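PDB 5O6M: Polyphosphate:AMP phosphotransferase from Meiothermus ruber H328, which transfers phosphate from inorganic polyphosphate to nucleotides, converting AMP to ADP and ADP to ATP. Local coordinates for residues D[1-6]-D[19-24]; D[71-76]-D[233-238]; D[164-169]-D[225-230]. The protein carries 1 engineered substitution. All coordinates share one frame; numbering follows the deposited sequence.

Interaction 1. Residues D[1-6]-D[19-24]; sequences MKKYRV and PDDTSA
Lys3 and Tyr4 converge on the carboxylate of Asp21, and polar bonds carry most of the contact. Both side chains reach across to Asp21 from the direction opposite to its own. Tyr4 OH donates to Asp21 OD2 over 2.8 Å; the oxygen is met from above the carboxylate plane, and the ring and carboxylate planes are turned 33° against each other. Lys3 NZ makes a salt bridge to the same oxygen, weak as a hydrogen bond at 3.4 Å, and a shorter bond of 2.7 Å to Ser23 OG. The lysine chain turns at CD (chi3 -66°), with its CG over one face of the Tyr4 ring, near the rim, so that ammonium and phenol end on the same carboxylate oxygen.

A second group of bonds fixes the acceptor itself. Asp21 CG stands anti to the backbone N (chi1 174°), and OD1 takes both the backbone N of Ser23, at 2.7 Å, and Ser23 OG, which lies on its syn side. The two carboxylate oxygens thus divide the work, OD1 holding its own loop in shape and OD2 facing the N-terminal residues. The lysine charge probably favours the ionised form of Asp21.

Apolar packing is slight: Ala24 CB sits at the edge of the Tyr4 ring, in its plane, 3.7 Å from CE2. The phenol has a further partner in Tyr234 OH of helix 232-249, which also bonds Ala24 N, while the backbone of Tyr4 pairs with Val226 of strand 224-228.

The loop closure at 21-23 is an Asx turn, its aspartate bridging two irregular segments. The two segments lay the N-terminal arm beside strand 224-228, the outermost of the sheet within this chain, ahead of helix 29-53.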
loop_
_atom_site.group_PDB
_atom_site.type_symbol
_atom_site.label_atom_id
_atom_site.label_comp_id
_atom_site.label_asym_id
_atom_site.label_seq_id
_atom_site.Cartn_x
_atom_site.Cartn_y
_atom_site.Cartn_z
ATOM N N MET D 1 15.718 15.789 30.579
ATOM C CA MET D 1 14.743 16.849 30.328
ATOM C C MET D 1 15.374 17.942 29.462
ATOM O O MET D 1 14.786 18.391 28.477
ATOM C CB MET D 1 14.214 17.418 31.652
ATOM C CG MET D 1 15.167 18.346 32.406
ATOM S SD MET D 1 14.742 20.079 32.133
ATOM C CE MET D 1 15.920 20.917 33.190
ATOM N N LYS D 2 16.576 18.365 29.845
ATOM C CA LYS D 2 17.420 19.226 29.027
ATOM C C LYS D 2 18.757 18.593 28.686
ATOM O O LYS D 2 19.328 18.908 27.639
ATOM C CB LYS D 2 17.683 20.569 29.738
ATOM C CG LYS D 2 16.464 21.469 29.896
ATOM C CD LYS D 2 15.710 21.631 28.585
ATOM C CE LYS D 2 14.494 22.526 28.753
ATOM N NZ LYS D 2 13.714 22.615 27.487
ATOM N N LYS D 3 19.255 17.697 29.535
ATOM C CA LYS D 3 20.589 17.126 29.429
ATOM C C LYS D 3 20.664 15.899 28.534
ATOM O O LYS D 3 21.772 15.441 28.234
ATOM C CB LYS D 3 21.090 16.738 30.819
ATOM C CG LYS D 3 20.092 15.884 31.581
ATOM C CD LYS D 3 20.649 15.450 32.918
ATOM C CE LYS D 3 21.834 14.524 32.697
ATOM N NZ LYS D 3 22.351 13.945 33.963
ATOM N N TYR D 4 19.529 15.346 28.111
ATOM C CA TYR D 4 19.534 14.151 27.281
ATOM C C TYR D 4 19.336 14.450 25.801
ATOM O O TYR D 4 19.447 13.534 24.980
ATOM C CB TYR D 4 18.456 13.174 27.766
ATOM C CG TYR D 4 18.694 12.685 29.178
ATOM C CD1 TYR D 4 19.744 11.822 29.468
ATOM C CD2 TYR D 4 17.881 13.104 30.225
ATOM C CE1 TYR D 4 19.968 11.375 30.760
ATOM C CE2 TYR D 4 18.098 12.664 31.520
ATOM C CZ TYR D 4 19.142 11.800 31.781
ATOM O OH TYR D 4 19.359 11.363 33.070
ATOM N N ARG D 5 19.062 15.703 25.442
ATOM C CA ARG D 5 18.870 16.093 24.051
ATOM C C ARG D 5 20.234 16.315 23.405
ATOM O O ARG D 5 20.903 17.317 23.672
ATOM C CB ARG D 5 18.009 17.350 23.974
ATOM C CG ARG D 5 17.540 17.697 22.573
ATOM C CD ARG D 5 16.544 18.854 22.573
ATOM N NE ARG D 5 17.168 20.137 22.888
ATOM C CZ ARG D 5 16.938 20.833 23.998
ATOM N NH1 ARG D 5 16.086 20.379 24.907
ATOM N NH2 ARG D 5 17.556 21.992 24.195
ATOM N N VAL D 6 20.654 15.375 22.556
ATOM C CA VAL D 6 21.923 15.512 21.847
ATOM C C VAL D 6 21.917 16.819 21.067
ATOM O O VAL D 6 21.133 16.999 20.127
ATOM C CB VAL D 6 22.162 14.308 20.926
ATOM C CG1 VAL D 6 23.438 14.502 20.109
ATOM C CG2 VAL D 6 22.241 13.025 21.744
ATOM N N PRO D 19 25.028 4.487 31.051
ATOM C CA PRO D 19 23.788 3.692 31.015
ATOM C C PRO D 19 23.085 3.580 32.358
ATOM O O PRO D 19 21.878 3.305 32.384
ATOM C CB PRO D 19 24.266 2.319 30.522
ATOM C CG PRO D 19 25.537 2.602 29.779
ATOM C CD PRO D 19 26.181 3.741 30.517
ATOM N N ASP D 20 23.789 3.784 33.470
ATOM C CA ASP D 20 23.199 3.688 34.799
ATOM C C ASP D 20 22.779 5.035 35.368
ATOM O O ASP D 20 22.307 5.091 36.508
ATOM C CB ASP D 20 24.170 2.995 35.755
ATOM C CG ASP D 20 24.186 1.492 35.571
ATOM O OD1 ASP D 20 23.093 0.886 35.581
ATOM O OD2 ASP D 20 25.282 0.920 35.395
ATOM N N ASP D 21 22.942 6.115 34.609
ATOM C CA ASP D 21 22.535 7.431 35.079
ATOM C C ASP D 21 21.048 7.460 35.413
ATOM O O ASP D 21 20.206 7.052 34.608
ATOM C CB ASP D 21 22.855 8.480 34.014
ATOM C CG ASP D 21 22.337 9.859 34.375
ATOM O OD1 ASP D 21 22.242 10.168 35.583
ATOM O OD2 ASP D 21 22.018 10.633 33.445
ATOM N N THR D 22 20.730 7.953 36.616
ATOM C CA THR D 22 19.354 8.215 37.024
ATOM C C THR D 22 19.217 9.606 37.628
ATOM O O THR D 22 18.242 9.879 38.335
ATOM C CB THR D 22 18.862 7.165 38.024
ATOM O OG1 THR D 22 19.689 7.197 39.194
ATOM C CG2 THR D 22 18.916 5.777 37.406
ATOM N N SER D 23 20.174 10.493 37.348
ATOM C CA SER D 23 20.276 11.776 38.030
ATOM C C SER D 23 19.102 12.706 37.754
ATOM O O SER D 23 18.950 13.703 38.468
ATOM C CB SER D 23 21.585 12.464 37.635
ATOM O OG SER D 23 21.697 12.571 36.225
ATOM N N ALA D 24 18.274 12.413 36.749
ATOM C CA ALA D 24 17.161 13.298 36.426
ATOM C C ALA D 24 15.958 13.092 37.338
ATOM O O ALA D 24 15.087 13.967 37.395
ATOM C CB ALA D 24 16.736 13.111 34.968
#

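Interaction 2. Residues D[71-76]-D[233-238]; sequences DGTIRV and WYRNWL. With PO4 (phosphate ion), chain Y; PO4 (phosphate ion), chain B; PO4 (phosphate ion), chain C; PO4 (phosphate ion), chain E.
Segments 71-76 and 233-238, each part of a longer helix, cross at -57° with their axes 9.9 Å apart at closest approach, and Thr73 faces Asn236, their CA atoms 5.9 Å apart. Val76 meets Asn236 at about a right angle, laying CG1 3.3 Å from the amide ND2. The long side chain of Arg235 runs obliquely past Thr73, whose OG1 lies over one face of the guanidinium. Although OG1 is close to NE, the angle is too poor for a hydrogen bond; the hydroxyl is bonded instead to Gly69 O, one turn back.

Arg235 extends from its helix with CG anti to the backbone N (chi1 174°) and bends at chi3. NE and NH2 both grip Asn236 OD1, at 3.0 and 2.9 Å, almost in the guanidinium plane, which holds that plane in place. On another part of its edge, NH2 and NH1 bind two oxygens of a phosphate ion, NH2 at 3.0 Å from O2.

Helix 70-77 follows strand 57-64, the arrangement of the P-loop kinase fold, and Asp71 belongs to the ATP pocket. The phosphate held by Arg235 also lies by Gly72, its O3 3.5 Å from Gly72 CA, where a side chain would strike both the anion and Arg235. A leucine in place of Arg235 would probably leave this phosphate without two of its donors and Asn236 free to turn. Another phosphate is held by the backbone N of Trp233, 2.7 Å from its O2.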
loop_
_atom_site.group_PDB
_atom_site.type_symbol
_atom_site.label_atom_id
_atom_site.label_comp_id
_atom_site.label_asym_id
_atom_site.label_seq_id
_atom_site.Cartn_x
_atom_site.Cartn_y
_atom_site.Cartn_z
ATOM N N ASP D 71 11.073 -3.124 22.926
ATOM C CA ASP D 71 9.767 -3.749 23.120
ATOM C C ASP D 71 9.175 -3.384 24.477
ATOM O O ASP D 71 7.983 -3.070 24.576
ATOM C CB ASP D 71 9.872 -5.271 22.973
ATOM C CG ASP D 71 10.255 -5.708 21.561
ATOM O OD1 ASP D 71 9.953 -4.977 20.591
ATOM O OD2 ASP D 71 10.862 -6.792 21.421
ATOM N N GLY D 72 9.992 -3.399 25.533
ATOM C CA GLY D 72 9.479 -3.064 26.852
ATOM C C GLY D 72 9.002 -1.628 26.951
ATOM O O GLY D 72 7.980 -1.343 27.581
ATOM N N THR D 73 9.726 -0.705 26.315
ATOM C CA THR D 73 9.330 0.698 26.337
ATOM C C THR D 73 7.956 0.888 25.715
ATOM O O THR D 73 7.097 1.578 26.274
ATOM C CB THR D 73 10.370 1.544 25.601
ATOM O OG1 THR D 73 11.644 1.408 26.247
ATOM C CG2 THR D 73 9.953 3.009 25.583
ATOM N N ILE D 74 7.736 0.293 24.540
ATOM C CA ILE D 74 6.428 0.372 23.895
ATOM C C ILE D 74 5.355 -0.197 24.811
ATOM O O ILE D 74 4.301 0.414 25.020
ATOM C CB ILE D 74 6.449 -0.365 22.544
ATOM C CG1 ILE D 74 7.317 0.384 21.533
ATOM C CG2 ILE D 74 5.036 -0.542 22.026
ATOM C CD1 ILE D 74 7.626 -0.415 20.282
ATOM N N ARG D 75 5.608 -1.382 25.367
ATOM C CA ARG D 75 4.610 -2.034 26.208
ATOM C C ARG D 75 4.277 -1.181 27.425
ATOM O O ARG D 75 3.103 -0.980 27.756
ATOM C CB ARG D 75 5.110 -3.416 26.632
ATOM C CG ARG D 75 4.072 -4.256 27.361
ATOM C CD ARG D 75 4.635 -5.603 27.813
ATOM N NE ARG D 75 5.121 -6.411 26.697
ATOM C CZ ARG D 75 6.398 -6.722 26.497
ATOM N NH1 ARG D 75 7.326 -6.300 27.347
ATOM N NH2 ARG D 75 6.746 -7.462 25.451
ATOM N N VAL D 76 5.301 -0.656 28.095
ATOM C CA VAL D 76 5.085 0.060 29.349
ATOM C C VAL D 76 4.679 1.507 29.098
ATOM O O VAL D 76 3.673 1.983 29.635
ATOM C CB VAL D 76 6.343 -0.024 30.232
ATOM C CG1 VAL D 76 6.186 0.851 31.463
ATOM C CG2 VAL D 76 6.613 -1.469 30.632
ATOM N N TRP D 233 12.730 1.018 35.058
ATOM C CA TRP D 233 11.867 2.029 35.662
ATOM C C TRP D 233 12.304 3.432 35.262
ATOM O O TRP D 233 11.464 4.316 35.055
ATOM C CB TRP D 233 11.844 1.879 37.186
ATOM C CG TRP D 233 13.178 2.055 37.869
ATOM C CD1 TRP D 233 14.072 1.073 38.192
ATOM C CD2 TRP D 233 13.748 3.284 38.339
ATOM N NE1 TRP D 233 15.168 1.618 38.817
ATOM C CE2 TRP D 233 14.994 2.973 38.921
ATOM C CE3 TRP D 233 13.330 4.619 38.315
ATOM C CZ2 TRP D 233 15.823 3.947 39.476
ATOM C CZ3 TRP D 233 14.153 5.584 38.867
ATOM C CH2 TRP D 233 15.386 5.244 39.439
ATOM N N TYR D 234 13.614 3.658 35.144
ATOM C CA TYR D 234 14.092 4.978 34.755
ATOM C C TYR D 234 13.889 5.216 33.265
ATOM O O TYR D 234 13.413 6.280 32.857
ATOM C CB TYR D 234 15.565 5.142 35.126
ATOM C CG TYR D 234 16.064 6.560 34.956
ATOM C CD1 TYR D 234 15.667 7.563 35.835
ATOM C CD2 TYR D 234 16.924 6.898 33.923
ATOM C CE1 TYR D 234 16.114 8.860 35.689
ATOM C CE2 TYR D 234 17.379 8.194 33.773
ATOM C CZ TYR D 234 16.970 9.169 34.660
ATOM O OH TYR D 234 17.417 10.459 34.514
ATOM N N ARG D 235 14.245 4.227 32.443
ATOM C CA ARG D 235 13.992 4.315 31.009
ATOM C C ARG D 235 12.536 4.668 30.741
ATOM O O ARG D 235 12.236 5.628 30.019
ATOM C CB ARG D 235 14.367 2.992 30.341
ATOM C CG ARG D 235 14.019 2.891 28.865
ATOM C CD ARG D 235 13.965 1.432 28.441
ATOM N NE ARG D 235 12.736 0.784 28.894
ATOM C CZ ARG D 235 12.609 -0.523 29.095
ATOM N NH1 ARG D 235 13.642 -1.331 28.903
ATOM N NH2 ARG D 235 11.450 -1.022 29.501
ATOM N N ASN D 236 11.614 3.897 31.322
ATOM C CA ASN D 236 10.192 4.140 31.109
ATOM C C ASN D 236 9.778 5.517 31.617
ATOM O O ASN D 236 8.996 6.214 30.961
ATOM C CB ASN D 236 9.367 3.045 31.789
ATOM C CG ASN D 236 9.663 1.665 31.234
ATOM O OD1 ASN D 236 10.117 1.524 30.098
ATOM N ND2 ASN D 236 9.409 0.637 32.037
ATOM N N TRP D 237 10.280 5.926 32.788
ATOM C CA TRP D 237 9.906 7.236 33.316
ATOM C C TRP D 237 10.443 8.360 32.435
ATOM O O TRP D 237 9.721 9.310 32.113
ATOM C CB TRP D 237 10.415 7.417 34.748
ATOM C CG TRP D 237 10.189 8.827 35.234
ATOM C CD1 TRP D 237 9.039 9.331 35.775
ATOM C CD2 TRP D 237 11.109 9.923 35.161
ATOM N NE1 TRP D 237 9.196 10.665 36.069
ATOM C CE2 TRP D 237 10.458 11.054 35.700
ATOM C CE3 TRP D 237 12.424 10.058 34.704
ATOM C CZ2 TRP D 237 11.077 12.300 35.795
ATOM C CZ3 TRP D 237 13.037 11.299 34.799
ATOM C CH2 TRP D 237 12.362 12.402 35.341
ATOM N N LEU D 238 11.719 8.275 32.047
ATOM C CA LEU D 238 12.337 9.366 31.300
ATOM C C LEU D 238 11.703 9.520 29.924
ATOM O O LEU D 238 11.377 10.636 29.501
ATOM C CB LEU D 238 13.844 9.137 31.179
ATOM C CG LEU D 238 14.601 10.264 30.475
ATOM C CD1 LEU D 238 14.288 11.607 31.119
ATOM C CD2 LEU D 238 16.094 9.995 30.485
HETATM P P PO4 Y . 14.152 -5.225 23.024
HETATM O O1 PO4 Y . 14.116 -5.343 24.537
HETATM O O2 PO4 Y . 14.512 -6.558 22.416
HETATM O O3 PO4 Y . 12.787 -4.799 22.539
HETATM O O4 PO4 Y . 15.175 -4.200 22.586
HETATM P P PO4 B . 11.456 -4.843 29.996
HETATM O O1 PO4 B . 12.047 -5.854 30.949
HETATM O O2 PO4 B . 10.902 -3.671 30.774
HETATM O O3 PO4 B . 10.335 -5.481 29.213
HETATM O O4 PO4 B . 12.528 -4.358 29.048
HETATM P P PO4 C . 13.655 -2.819 36.508
HETATM O O1 PO4 C . 14.077 -2.936 37.955
HETATM O O2 PO4 C . 13.230 -1.398 36.220
HETATM O O3 PO4 C . 12.499 -3.756 36.243
HETATM O O4 PO4 C . 14.820 -3.177 35.614
HETATM P P PO4 E . 10.748 -8.403 26.901
HETATM O O1 PO4 E . 10.250 -7.717 28.148
HETATM O O2 PO4 E . 11.955 -9.250 27.235
HETATM O O3 PO4 E . 9.644 -9.283 26.358
HETATM O O4 PO4 E . 11.134 -7.358 25.880
#

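Interaction 3. Residues D[164-169]-D[225-230]; sequences LKFFLH and YVIPAN
Phe166 and Tyr225 run together on one face of the sheet. Their ring planes are 27° from parallel and displaced, with centroids 5.7 Å apart and little overlap. Ile227 comes next on this face: its CG1 approaches the edge of the Phe166 ring, 3.7 Å from CD1, while Leu168 runs alongside and puts CD2 3.8 Å from Ile227 CB. Phe166 and Tyr225 both carry CG beside the backbone N (chi1 -65° and -63°), which keeps their rings on a common course.

The other face carries Phe167, Val226 and His169. Val226 CG1 stands near the plane of the Phe167 ring, at its edge, and touches His169 CB at 3.9 Å.

Five backbone hydrogen bonds fix this alignment, from Tyr225 N to Lys165 O at 2.8 Å through to Ala229 N to His169 O at 3.0 Å, the last from above the carbonyl plane as the strand gives way to loop. Strand 57-64 bonds the other edge of 161-169, and helix 232-249 packs on Leu164 and Phe166. The pairing is that of neighbouring parallel strands in the central sheet of a P-loop kinase.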
loop_
_atom_site.group_PDB
_atom_site.type_symbol
_atom_site.label_atom_id
_atom_site.label_comp_id
_atom_site.label_asym_id
_atom_site.label_seq_id
_atom_site.Cartn_x
_atom_site.Cartn_y
_atom_site.Cartn_z
ATOM N N LEU D 164 10.422 12.700 17.625
ATOM C CA LEU D 164 11.220 12.337 18.786
ATOM C C LEU D 164 11.986 11.064 18.464
ATOM O O LEU D 164 11.390 10.066 18.042
ATOM C CB LEU D 164 10.346 12.122 20.032
ATOM C CG LEU D 164 9.606 13.330 20.605
ATOM C CD1 LEU D 164 9.407 13.168 22.106
ATOM C CD2 LEU D 164 10.343 14.619 20.292
ATOM N N LYS D 165 13.297 11.091 18.678
ATOM C CA LYS D 165 14.141 9.927 18.459
ATOM C C LYS D 165 14.787 9.538 19.780
ATOM O O LYS D 165 15.422 10.369 20.438
ATOM C CB LYS D 165 15.192 10.205 17.383
ATOM C CG LYS D 165 14.580 10.558 16.029
ATOM C CD LYS D 165 15.634 10.886 14.980
ATOM C CE LYS D 165 16.348 12.191 15.260
ATOM N NZ LYS D 165 17.207 12.586 14.101
ATOM N N PHE D 166 14.598 8.283 20.176
ATOM C CA PHE D 166 15.102 7.766 21.440
ATOM C C PHE D 166 16.098 6.653 21.161
ATOM O O PHE D 166 15.763 5.669 20.491
ATOM C CB PHE D 166 13.960 7.244 22.318
ATOM C CG PHE D 166 12.996 8.305 22.765
ATOM C CD1 PHE D 166 13.311 9.147 23.821
ATOM C CD2 PHE D 166 11.774 8.460 22.136
ATOM C CE1 PHE D 166 12.422 10.127 24.238
ATOM C CE2 PHE D 166 10.881 9.438 22.547
ATOM C CZ PHE D 166 11.203 10.271 23.602
ATOM N N PHE D 167 17.324 6.818 21.651
ATOM C CA PHE D 167 18.283 5.725 21.729
ATOM C C PHE D 167 18.270 5.209 23.165
ATOM O O PHE D 167 18.674 5.923 24.087
ATOM C CB PHE D 167 19.678 6.182 21.309
ATOM C CG PHE D 167 20.718 5.098 21.378
ATOM C CD1 PHE D 167 20.592 3.950 20.613
ATOM C CD2 PHE D 167 21.817 5.221 22.214
ATOM C CE1 PHE D 167 21.548 2.948 20.671
ATOM C CE2 PHE D 167 22.774 4.221 22.280
ATOM C CZ PHE D 167 22.639 3.084 21.507
ATOM N N LEU D 168 17.772 3.990 23.362
ATOM C CA LEU D 168 17.802 3.361 24.681
ATOM C C LEU D 168 19.180 2.739 24.882
ATOM O O LEU D 168 19.543 1.777 24.196
ATOM C CB LEU D 168 16.691 2.326 24.829
ATOM C CG LEU D 168 15.288 2.766 24.404
ATOM C CD1 LEU D 168 14.294 1.619 24.557
ATOM C CD2 LEU D 168 14.832 3.997 25.165
ATOM N N HIS D 169 19.938 3.275 25.840
ATOM C CA HIS D 169 21.374 3.036 25.948
ATOM C C HIS D 169 21.647 2.056 27.087
ATOM O O HIS D 169 21.487 2.397 28.264
ATOM C CB HIS D 169 22.108 4.354 26.179
ATOM C CG HIS D 169 23.599 4.233 26.150
ATOM N ND1 HIS D 169 24.258 3.345 25.324
ATOM C CD2 HIS D 169 24.561 4.890 26.841
ATOM C CE1 HIS D 169 25.561 3.463 25.507
ATOM N NE2 HIS D 169 25.772 4.392 26.422
ATOM N N TYR D 225 17.476 11.735 21.687
ATOM C CA TYR D 225 17.602 11.640 23.133
ATOM C C TYR D 225 18.279 10.325 23.476
ATOM O O TYR D 225 17.831 9.260 23.038
ATOM C CB TYR D 225 16.244 11.722 23.828
ATOM C CG TYR D 225 15.525 13.029 23.613
ATOM C CD1 TYR D 225 15.735 14.110 24.461
ATOM C CD2 TYR D 225 14.630 13.183 22.562
ATOM C CE1 TYR D 225 15.074 15.308 24.264
ATOM C CE2 TYR D 225 13.964 14.375 22.360
ATOM C CZ TYR D 225 14.189 15.432 23.209
ATOM O OH TYR D 225 13.521 16.613 22.997
ATOM N N VAL D 226 19.364 10.401 24.235
ATOM C CA VAL D 226 20.016 9.216 24.775
ATOM C C VAL D 226 19.366 8.914 26.117
ATOM O O VAL D 226 19.337 9.768 27.009
ATOM C CB VAL D 226 21.531 9.420 24.918
ATOM C CG1 VAL D 226 22.171 8.189 25.541
ATOM C CG2 VAL D 226 22.150 9.719 23.564
ATOM N N ILE D 227 18.827 7.707 26.252
ATOM C CA ILE D 227 18.035 7.305 27.407
ATOM C C ILE D 227 18.849 6.285 28.202
ATOM O O ILE D 227 19.083 5.168 27.716
ATOM C CB ILE D 227 16.676 6.725 26.993
ATOM C CG1 ILE D 227 15.912 7.717 26.104
ATOM C CG2 ILE D 227 15.862 6.333 28.228
ATOM C CD1 ILE D 227 15.606 9.037 26.788
ATOM N N PRO D 228 19.330 6.627 29.401
ATOM C CA PRO D 228 19.926 5.597 30.260
ATOM C C PRO D 228 18.910 4.491 30.481
ATOM O O PRO D 228 17.862 4.719 31.093
ATOM C CB PRO D 228 20.252 6.349 31.555
ATOM C CG PRO D 228 20.287 7.798 31.165
ATOM C CD PRO D 228 19.285 7.944 30.057
ATOM N N ALA D 229 19.197 3.295 29.971
ATOM C CA ALA D 229 18.186 2.250 29.880
ATOM C C ALA D 229 18.580 0.964 30.590
ATOM O O ALA D 229 17.911 -0.059 30.406
ATOM C CB ALA D 229 17.863 1.963 28.408
ATOM N N ASN D 230 19.644 0.974 31.395
ATOM C CA ASN D 230 19.944 -0.214 32.187
ATOM C C ASN D 230 18.867 -0.475 33.233
ATOM O O ASN D 230 18.643 -1.631 33.607
ATOM C CB ASN D 230 21.316 -0.080 32.847
ATOM C CG ASN D 230 22.449 -0.535 31.943
ATOM O OD1 ASN D 230 22.240 -0.837 30.762
ATOM N ND2 ASN D 230 23.653 -0.590 32.494
#

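In the fold
Interaction 1 lies at the surface of the alpha/beta domain, and interaction 3 nearest the chain centre. Along the chain both segments of interaction 1 precede the others, and those of interaction 3 fall between the two halves of interaction 2. Centres of interactions 1 and 3 are about 9 Å apart, those of 2 and 3 about 10 Å, and those of 1 and 2 about 15 Å. Strand 224-228 leads directly into helix 232-249, linking interactions 3 and 2: Leu238 packs on Ile227, and Leu168 touches Thr73. Asp21 packs on Pro228, joining the N-terminal arm to the sheet edge. Arm, sheet edge and helix 70-77, which carries Asp71 of the ATP pocket, thus form one continuous packed unit.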